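Local coordinates for protein alpha-L-arabinosidase (Xanthomonas axonopodis pv. citri, PDB 6D25) that hydrolyses alpha-L-arabinofuranosidic linkages as a GH51 arabinofuranosidase, probably releasing arabinose from arabinoxylans, including internally di-substituted xylose units, at residues A[83-88]-A[387-392]; A[350-355]-A[377-382]; A[391-396]-A[480-485]. One frame throughout, in Å; residues are numbered along the deposited sequence.

Interaction 1 (A[83-88]-A[387-392]); sequences VAALKA and DKMVLT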
loop_
_atom_site.group_PDB
_atom_site.type_symbol
_atom_site.label_atom_id
_atom_site.label_comp_id
_atom_site.label_asym_id
_atom_site.label_seq_id
_atom_site.Cartn_x
_atom_site.Cartn_y
_atom_site.Cartn_z
ATOM N N VAL A 83 15.341 -24.410 27.512
ATOM C CA VAL A 83 16.356 -24.683 26.515
ATOM C C VAL A 83 16.630 -26.194 26.456
ATOM O O VAL A 83 16.641 -26.784 25.364
ATOM C CB VAL A 83 17.653 -23.878 26.774
ATOM C CG1 VAL A 83 18.814 -24.372 25.930
ATOM C CG2 VAL A 83 17.410 -22.402 26.535
ATOM N N ALA A 84 16.847 -26.815 27.621
ATOM C CA ALA A 84 17.198 -28.218 27.642
ATOM C C ALA A 84 16.033 -29.063 27.091
ATOM O O ALA A 84 16.228 -30.030 26.313
ATOM C CB ALA A 84 17.593 -28.606 29.037
ATOM N N ALA A 85 14.817 -28.718 27.484
ATOM C CA ALA A 85 13.656 -29.498 27.070
ATOM C C ALA A 85 13.437 -29.407 25.548
ATOM O O ALA A 85 13.097 -30.390 24.890
ATOM C CB ALA A 85 12.455 -29.048 27.844
ATOM N N LEU A 86 13.628 -28.232 24.973
ATOM C CA LEU A 86 13.412 -28.078 23.544
ATOM C C LEU A 86 14.549 -28.747 22.759
ATOM O O LEU A 86 14.308 -29.363 21.706
ATOM C CB LEU A 86 13.295 -26.592 23.191
ATOM C CG LEU A 86 12.058 -25.899 23.778
ATOM C CD1 LEU A 86 12.121 -24.418 23.497
ATOM C CD2 LEU A 86 10.768 -26.498 23.203
ATOM N N LYS A 87 15.778 -28.653 23.258
ATOM C CA LYS A 87 16.880 -29.380 22.604
ATOM C C LYS A 87 16.582 -30.887 22.586
ATOM O O LYS A 87 16.905 -31.552 21.602
ATOM C CB LYS A 87 18.212 -29.117 23.310
ATOM C CG LYS A 87 18.769 -27.740 23.013
ATOM C CD LYS A 87 20.082 -27.460 23.698
ATOM C CE LYS A 87 21.218 -28.157 22.979
ATOM N NZ LYS A 87 22.503 -27.717 23.544
ATOM N N ALA A 88 15.988 -31.407 23.655
ATOM C CA ALA A 88 15.797 -32.856 23.764
ATOM C C ALA A 88 14.771 -33.353 22.727
ATOM O O ALA A 88 14.799 -34.536 22.414
ATOM C CB ALA A 88 15.364 -33.244 25.168
ATOM N N ASP A 387 9.924 -20.108 38.484
ATOM C CA ASP A 387 10.954 -21.101 38.260
ATOM C C ASP A 387 10.349 -22.498 38.030
ATOM O O ASP A 387 11.098 -23.381 37.722
ATOM C CB ASP A 387 12.022 -21.100 39.359
ATOM C CG ASP A 387 11.530 -21.486 40.743
ATOM O OD1 ASP A 387 10.377 -21.884 40.894
ATOM O OD2 ASP A 387 12.291 -21.297 41.695
ATOM N N LYS A 388 9.035 -22.673 38.109
ATOM C CA LYS A 388 8.415 -23.984 37.861
ATOM C C LYS A 388 8.226 -24.233 36.359
ATOM O O LYS A 388 7.944 -23.313 35.603
ATOM C CB LYS A 388 7.059 -24.040 38.553
ATOM C CG LYS A 388 7.120 -23.967 40.073
ATOM C CD LYS A 388 5.774 -23.834 40.737
ATOM C CE LYS A 388 5.972 -23.428 42.179
ATOM N NZ LYS A 388 4.683 -23.296 42.865
ATOM N N MET A 389 8.369 -25.487 35.952
ATOM C CA MET A 389 8.215 -25.879 34.566
ATOM C C MET A 389 7.573 -27.261 34.502
ATOM O O MET A 389 7.953 -28.119 35.261
ATOM C CB MET A 389 9.567 -25.921 33.847
ATOM C CG MET A 389 9.430 -26.082 32.338
ATOM S SD MET A 389 10.938 -26.613 31.459
ATOM C CE MET A 389 10.958 -28.319 32.003
ATOM N N VAL A 390 6.665 -27.481 33.570
ATOM C CA VAL A 390 6.111 -28.813 33.346
ATOM C C VAL A 390 6.033 -29.100 31.843
ATOM O O VAL A 390 5.771 -28.216 31.029
ATOM C CB VAL A 390 4.744 -28.968 34.041
ATOM C CG1 VAL A 390 3.677 -28.078 33.462
ATOM C CG2 VAL A 390 4.248 -30.396 33.998
ATOM N N LEU A 391 6.332 -30.331 31.482
ATOM C CA LEU A 391 6.237 -30.839 30.131
ATOM C C LEU A 391 4.818 -31.381 29.912
ATOM O O LEU A 391 4.315 -32.124 30.724
ATOM C CB LEU A 391 7.248 -31.970 29.937
ATOM C CG LEU A 391 8.708 -31.614 30.210
ATOM C CD1 LEU A 391 9.622 -32.803 30.025
ATOM C CD2 LEU A 391 9.165 -30.553 29.239
ATOM N N THR A 392 4.205 -31.014 28.806
ATOM C CA THR A 392 2.804 -31.396 28.555
ATOM C C THR A 392 2.737 -32.765 27.857
ATOM O O THR A 392 3.704 -33.251 27.287
ATOM C CB THR A 392 2.105 -30.342 27.695
ATOM O OG1 THR A 392 2.697 -30.366 26.390
ATOM C CG2 THR A 392 2.179 -28.961 28.324
#
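Ala85 in helix 80-88 and Leu391 at the end of strand 388-391 mark the closest backbone approach, 8.1 Å between their CA atoms, a gap bridged entirely by apolar side chains. The Ala85 methyl points toward the strand, and from that segment two residues reach it. Leu391 supplies the nearer group, with CD2 3.9 Å from Ala85 CB. Its CG lies beside the backbone N and opposite the carbonyl carbon (chi1 -57°), an orientation that carries the isobutyl end over to the helix although the bond leaving its CA does not itself point at the helix. Met389 comes from two residues earlier on the same face of the strand. Its chain is extended as far as SD and then turns (chi3 73°), bringing CE to 4.5 Å from Ala85 CB, a looser contact. The same CE lies 4.0 Å from CD2 of Leu391, so the alanine methyl faces two methyls that also touch one another. Strands 382-385 and 388-391 form a tight beta hairpin that follows the eighth strand of the (beta/alpha)8 barrel, and here it packs against the helix that follows the first barrel strand. Ile382, on the partner strand, also touches both Ala85 and Met389. Around the rest of the helix the neighbours change: Val83 packs on Phe142, Leu145 and Leu146 of helix 136-146, while Leu86 meets Met374. The backbone O of Ala85 is hydrogen-bonded to the hydroxyl of Tyr395, from the helix that follows the hairpin.

Interaction 2 (A[350-355]-A[377-382]); sequences LVASLN and VLQAMI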
loop_
_atom_site.group_PDB
_atom_site.type_symbol
_atom_site.label_atom_id
_atom_site.label_comp_id
_atom_site.label_asym_id
_atom_site.label_seq_id
_atom_site.Cartn_x
_atom_site.Cartn_y
_atom_site.Cartn_z
ATOM N N LEU A 350 -3.434 -37.031 21.844
ATOM C CA LEU A 350 -4.010 -37.716 20.677
ATOM C C LEU A 350 -4.177 -36.757 19.493
ATOM O O LEU A 350 -4.007 -37.177 18.332
ATOM C CB LEU A 350 -5.334 -38.399 21.055
ATOM C CG LEU A 350 -5.164 -39.838 21.547
ATOM C CD1 LEU A 350 -4.651 -39.897 22.980
ATOM C CD2 LEU A 350 -6.428 -40.624 21.437
ATOM N N VAL A 351 -4.563 -35.500 19.760
ATOM C CA VAL A 351 -4.647 -34.529 18.695
ATOM C C VAL A 351 -3.302 -34.461 17.962
ATOM O O VAL A 351 -3.256 -34.504 16.723
ATOM C CB VAL A 351 -5.101 -33.140 19.188
ATOM C CG1 VAL A 351 -4.800 -32.049 18.189
ATOM C CG2 VAL A 351 -6.584 -33.155 19.529
ATOM N N ALA A 352 -2.208 -34.368 18.709
ATOM C CA ALA A 352 -0.888 -34.284 18.066
ATOM C C ALA A 352 -0.572 -35.555 17.273
ATOM O O ALA A 352 -0.098 -35.454 16.136
ATOM C CB ALA A 352 0.167 -33.985 19.105
ATOM N N SER A 353 -0.815 -36.756 17.831
ATOM C CA SER A 353 -0.444 -37.983 17.112
ATOM C C SER A 353 -1.266 -38.105 15.827
ATOM O O SER A 353 -0.704 -38.480 14.775
ATOM C CB SER A 353 -0.544 -39.248 17.951
ATOM O OG SER A 353 -1.885 -39.480 18.321
ATOM N N LEU A 354 -2.518 -37.728 15.869
ATOM C CA LEU A 354 -3.358 -37.858 14.662
ATOM C C LEU A 354 -2.888 -36.896 13.563
ATOM O O LEU A 354 -2.872 -37.250 12.380
ATOM C CB LEU A 354 -4.820 -37.625 15.020
ATOM C CG LEU A 354 -5.437 -38.622 15.992
ATOM C CD1 LEU A 354 -6.824 -38.165 16.391
ATOM C CD2 LEU A 354 -5.489 -39.995 15.383
ATOM N N ASN A 355 -2.496 -35.691 13.941
ATOM C CA ASN A 355 -2.006 -34.718 12.992
ATOM C C ASN A 355 -0.673 -35.157 12.379
ATOM O O ASN A 355 -0.502 -35.066 11.147
ATOM C CB ASN A 355 -1.942 -33.320 13.583
ATOM C CG ASN A 355 -3.289 -32.644 13.537
ATOM O OD1 ASN A 355 -3.631 -32.004 12.532
ATOM N ND2 ASN A 355 -4.072 -32.767 14.621
ATOM N N VAL A 377 1.144 -21.070 25.812
ATOM C CA VAL A 377 0.121 -20.481 24.920
ATOM C C VAL A 377 -0.469 -21.617 24.078
ATOM O O VAL A 377 0.276 -22.409 23.464
ATOM C CB VAL A 377 0.756 -19.423 24.002
ATOM C CG1 VAL A 377 -0.193 -18.959 22.921
ATOM C CG2 VAL A 377 1.272 -18.237 24.810
ATOM N N LEU A 378 -1.793 -21.664 24.052
ATOM C CA LEU A 378 -2.542 -22.652 23.286
ATOM C C LEU A 378 -2.002 -24.064 23.568
ATOM O O LEU A 378 -1.872 -24.366 24.725
ATOM C CB LEU A 378 -2.548 -22.238 21.808
ATOM C CG LEU A 378 -3.433 -21.024 21.505
ATOM C CD1 LEU A 378 -3.250 -20.541 20.082
ATOM C CD2 LEU A 378 -4.901 -21.313 21.764
ATOM N N GLN A 379 -1.732 -24.899 22.557
ATOM C CA GLN A 379 -1.414 -26.327 22.777
ATOM C C GLN A 379 0.091 -26.466 23.016
ATOM O O GLN A 379 0.805 -27.046 22.185
ATOM C CB GLN A 379 -1.870 -27.203 21.608
ATOM C CG GLN A 379 -1.796 -28.690 21.951
ATOM C CD GLN A 379 -2.336 -29.628 20.890
ATOM O OE1 GLN A 379 -3.063 -29.200 19.980
ATOM N NE2 GLN A 379 -2.015 -30.910 21.020
ATOM N N ALA A 380 0.558 -25.973 24.168
ATOM C CA ALA A 380 1.968 -25.749 24.398
ATOM C C ALA A 380 2.772 -27.034 24.632
ATOM O O ALA A 380 2.245 -28.068 25.070
ATOM C CB ALA A 380 2.107 -24.843 25.583
ATOM N N MET A 381 4.091 -26.945 24.362
ATOM C CA MET A 381 5.017 -27.992 24.750
ATOM C C MET A 381 5.263 -27.959 26.262
ATOM O O MET A 381 5.473 -28.989 26.904
ATOM C CB MET A 381 6.388 -27.823 24.078
ATOM C CG MET A 381 6.410 -27.874 22.583
ATOM S SD MET A 381 5.560 -29.320 21.861
ATOM C CE MET A 381 3.992 -28.603 21.484
ATOM N N ILE A 382 5.300 -26.766 26.804
ATOM C CA ILE A 382 5.820 -26.511 28.138
ATOM C C ILE A 382 4.960 -25.445 28.805
ATOM O O ILE A 382 4.531 -24.539 28.111
ATOM C CB ILE A 382 7.294 -26.035 28.067
ATOM C CG1 ILE A 382 8.195 -27.105 27.456
ATOM C CG2 ILE A 382 7.810 -25.574 29.425
ATOM C CD1 ILE A 382 9.531 -26.568 27.010
#
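Gln379 sends its CG opposite the backbone N (chi1 -169°) and stays extended beyond it, a straight reach that delivers the amide to the helix beside Val351. The valine answers with CG1, which its own first torsion likewise places opposite the backbone N. The two side chains meet at a slant, and Val351 CG1 rests 3.8 Å from Gln379 OE1, with NE2 slightly farther off at 4.1 Å. Gln379 NE2 also lies 4.2 Å from both Ala352 N and Ala352 CB, contacts without a hydrogen bond. The amide finds its polar partners elsewhere: OE1 accepts from Thr327 N, and NE2 donates to Thr394 OG1. Held at both ends, this buried group is fixed in rotation, and its contact with the helix is packing alone. On the helix, Val351 O receives two bonds from Asn355, arriving from opposite faces of the carbonyl plane. One is the regular backbone bond; the other comes from ND2 at 2.8 Å, nearly straight (171°) but with the donor 41° out of that plane. ND2 is also hydrogen-bonded to Thr295 OG1. At the base of the reaching side chain, Gln379 is the centre of an inverse gamma turn, closed by a weak bond from Ala380 N to Leu378 O. The turn belongs to the loop that follows the eighth barrel strand, and Gln379 pairs there with Ala372 through the backbone. Helix 346-361 meanwhile packs on two other helices: Leu350, Val351 and Leu354 touch Trp288 and Thr295 of helix 285-312, while Ala352 and Ser353 touch Val397 of helix 393-400.

Interaction 3 (A[391-396]-A[480-485]); sequences LTPTYH and TYNTYA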
loop_
_atom_site.group_PDB
_atom_site.type_symbol
_atom_site.label_atom_id
_atom_site.label_comp_id
_atom_site.label_asym_id
_atom_site.label_seq_id
_atom_site.Cartn_x
_atom_site.Cartn_y
_atom_site.Cartn_z
ATOM N N LEU A 391 6.332 -30.331 31.482
ATOM C CA LEU A 391 6.237 -30.839 30.131
ATOM C C LEU A 391 4.818 -31.381 29.912
ATOM O O LEU A 391 4.315 -32.124 30.724
ATOM C CB LEU A 391 7.248 -31.970 29.937
ATOM C CG LEU A 391 8.708 -31.614 30.210
ATOM C CD1 LEU A 391 9.622 -32.803 30.025
ATOM C CD2 LEU A 391 9.165 -30.553 29.239
ATOM N N THR A 392 4.205 -31.014 28.806
ATOM C CA THR A 392 2.804 -31.396 28.555
ATOM C C THR A 392 2.737 -32.765 27.857
ATOM O O THR A 392 3.704 -33.251 27.287
ATOM C CB THR A 392 2.105 -30.342 27.695
ATOM O OG1 THR A 392 2.697 -30.366 26.390
ATOM C CG2 THR A 392 2.179 -28.961 28.324
ATOM N N PRO A 393 1.549 -33.364 27.845
ATOM C CA PRO A 393 1.331 -34.551 27.053
ATOM C C PRO A 393 1.713 -34.353 25.584
ATOM O O PRO A 393 2.247 -35.266 24.962
ATOM C CB PRO A 393 -0.163 -34.869 27.221
ATOM C CG PRO A 393 -0.454 -34.332 28.572
ATOM C CD PRO A 393 0.347 -33.039 28.626
ATOM N N THR A 394 1.472 -33.168 25.048
ATOM C CA THR A 394 1.776 -32.881 23.656
ATOM C C THR A 394 3.288 -32.935 23.432
ATOM O O THR A 394 3.731 -33.476 22.428
ATOM C CB THR A 394 1.201 -31.517 23.243
ATOM O OG1 THR A 394 -0.209 -31.567 23.374
ATOM C CG2 THR A 394 1.582 -31.119 21.831
ATOM N N TYR A 395 4.083 -32.387 24.339
ATOM C CA TYR A 395 5.547 -32.483 24.287
ATOM C C TYR A 395 5.986 -33.925 24.081
ATOM O O TYR A 395 6.876 -34.211 23.258
ATOM C CB TYR A 395 6.169 -31.939 25.571
ATOM C CG TYR A 395 7.662 -32.082 25.681
ATOM C CD1 TYR A 395 8.264 -33.217 26.189
ATOM C CD2 TYR A 395 8.500 -31.054 25.275
ATOM C CE1 TYR A 395 9.642 -33.346 26.276
ATOM C CE2 TYR A 395 9.878 -31.153 25.384
ATOM C CZ TYR A 395 10.459 -32.299 25.899
ATOM O OH TYR A 395 11.830 -32.368 25.994
ATOM N N HIS A 396 5.390 -34.823 24.864
ATOM C CA HIS A 396 5.775 -36.232 24.828
ATOM C C HIS A 396 5.436 -36.835 23.467
ATOM O O HIS A 396 6.142 -37.746 23.024
ATOM C CB HIS A 396 5.111 -37.003 25.961
ATOM C CG HIS A 396 5.572 -36.551 27.304
ATOM N ND1 HIS A 396 6.917 -36.450 27.639
ATOM C CD2 HIS A 396 4.884 -36.162 28.405
ATOM C CE1 HIS A 396 7.028 -36.080 28.901
ATOM N NE2 HIS A 396 5.798 -35.838 29.366
ATOM N N THR A 480 -6.798 -36.362 31.922
ATOM C CA THR A 480 -5.655 -36.268 32.819
ATOM C C THR A 480 -4.681 -35.301 32.153
ATOM O O THR A 480 -4.505 -35.348 30.934
ATOM C CB THR A 480 -4.990 -37.640 33.051
ATOM O OG1 THR A 480 -5.974 -38.591 33.457
ATOM C CG2 THR A 480 -3.879 -37.591 34.069
ATOM N N TYR A 481 -4.054 -34.445 32.959
ATOM C CA TYR A 481 -3.068 -33.513 32.471
ATOM C C TYR A 481 -1.943 -33.402 33.511
ATOM O O TYR A 481 -2.064 -33.887 34.601
ATOM C CB TYR A 481 -3.725 -32.152 32.178
ATOM C CG TYR A 481 -4.555 -31.576 33.304
ATOM C CD1 TYR A 481 -3.975 -30.826 34.309
ATOM C CD2 TYR A 481 -5.925 -31.738 33.335
ATOM C CE1 TYR A 481 -4.721 -30.268 35.331
ATOM C CE2 TYR A 481 -6.695 -31.225 34.365
ATOM C CZ TYR A 481 -6.091 -30.449 35.337
ATOM O OH TYR A 481 -6.792 -29.904 36.349
ATOM N N ASN A 482 -0.845 -32.791 33.115
ATOM C CA ASN A 482 0.317 -32.637 33.976
ATOM C C ASN A 482 0.248 -31.279 34.685
ATOM O O ASN A 482 -0.172 -30.271 34.089
ATOM C CB ASN A 482 1.594 -32.774 33.151
ATOM C CG ASN A 482 1.813 -34.180 32.653
ATOM O OD1 ASN A 482 1.340 -35.130 33.293
ATOM N ND2 ASN A 482 2.496 -34.314 31.511
ATOM N N THR A 483 0.677 -31.263 35.931
ATOM C CA THR A 483 0.806 -30.037 36.734
ATOM C C THR A 483 2.193 -30.011 37.397
ATOM O O THR A 483 2.893 -31.011 37.439
ATOM C CB THR A 483 -0.265 -29.980 37.828
ATOM O OG1 THR A 483 -0.054 -31.108 38.676
ATOM C CG2 THR A 483 -1.678 -30.010 37.287
ATOM N N TYR A 484 2.557 -28.882 37.980
ATOM C CA TYR A 484 3.818 -28.730 38.730
ATOM C C TYR A 484 3.855 -29.751 39.882
ATOM O O TYR A 484 4.888 -30.400 40.106
ATOM C CB TYR A 484 4.006 -27.276 39.180
ATOM C CG TYR A 484 3.840 -26.258 38.073
ATOM C CD1 TYR A 484 4.720 -26.252 37.000
ATOM C CD2 TYR A 484 2.815 -25.313 38.058
ATOM C CE1 TYR A 484 4.591 -25.364 35.941
ATOM C CE2 TYR A 484 2.661 -24.429 37.003
ATOM C CZ TYR A 484 3.548 -24.461 35.928
ATOM O OH TYR A 484 3.467 -23.613 34.870
ATOM N N ALA A 485 2.720 -29.966 40.544
ATOM C CA ALA A 485 2.606 -30.923 41.657
ATOM C C ALA A 485 2.612 -32.374 41.158
ATOM O O ALA A 485 3.007 -33.241 41.892
ATOM C CB ALA A 485 1.339 -30.655 42.471
#
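Asn482 ND2 donates to Leu391 O at 3.0 Å, a moderately bent bond (151°) that lies in the carbonyl plane, while the acceptor sits 20° out of the asparagine's amide plane. The side chain is aimed toward the helix start with CG beside its own backbone N (chi1 -69°), and CB also approaches Leu391 O, at 3.7 Å. The other end of the amide is held as well, since Asn482 OD1 accepts from Val490 N; with both ends engaged, the flip of this buried group is settled. Asn482 and Pro393 run alongside each other in opposing senses, with Asn482 ND2 3.8 Å from Pro393 CD. The same nitrogen sits at the edge of the His396 ring, near its plane, but at 4.2 Å from NE2 the approach is mere contact. Behind the bonded carbonyl, the Leu391 side chain leads away from the loop and lays CD2 over the centre of one face of the Tyr395 ring, 3.8 Å above it. Gln343 NE2 adds a further tie to the loop by bonding Asn482 O. Thr392 points away from the loop, and its OG1 accepts from Tyr395 N at 3.2 Å in a nearly straight bond and is also hydrogen-bonded to Ala380 O. Threonine capping the amide of the third helical residue, with proline following it in the first turn, is a classic helix N-cap, placed here where the chain leaves the hairpin for helix 393-400.

Overall arrangement
Interactions 1 and 3 share Leu391 and Thr392, the passage from hairpin to helix 393-400, but set it against different partners: a barrel helix in one, the loop 480-485 in the other. The centre of interaction 2 is nearest the centre of the chain, about 8 Å away against about 16 and 17 Å for the centres of the others, and it joins a different helix to the chain just ahead of the hairpin. Interaction 1 is partly buried and purely apolar; interaction 2 packs a buried amide bonded elsewhere; interaction 3 is buried and carries a direct hydrogen bond. Residues 392 to 395 tie the three together, bonding to the loop of interaction 2 and the helix of interaction 1.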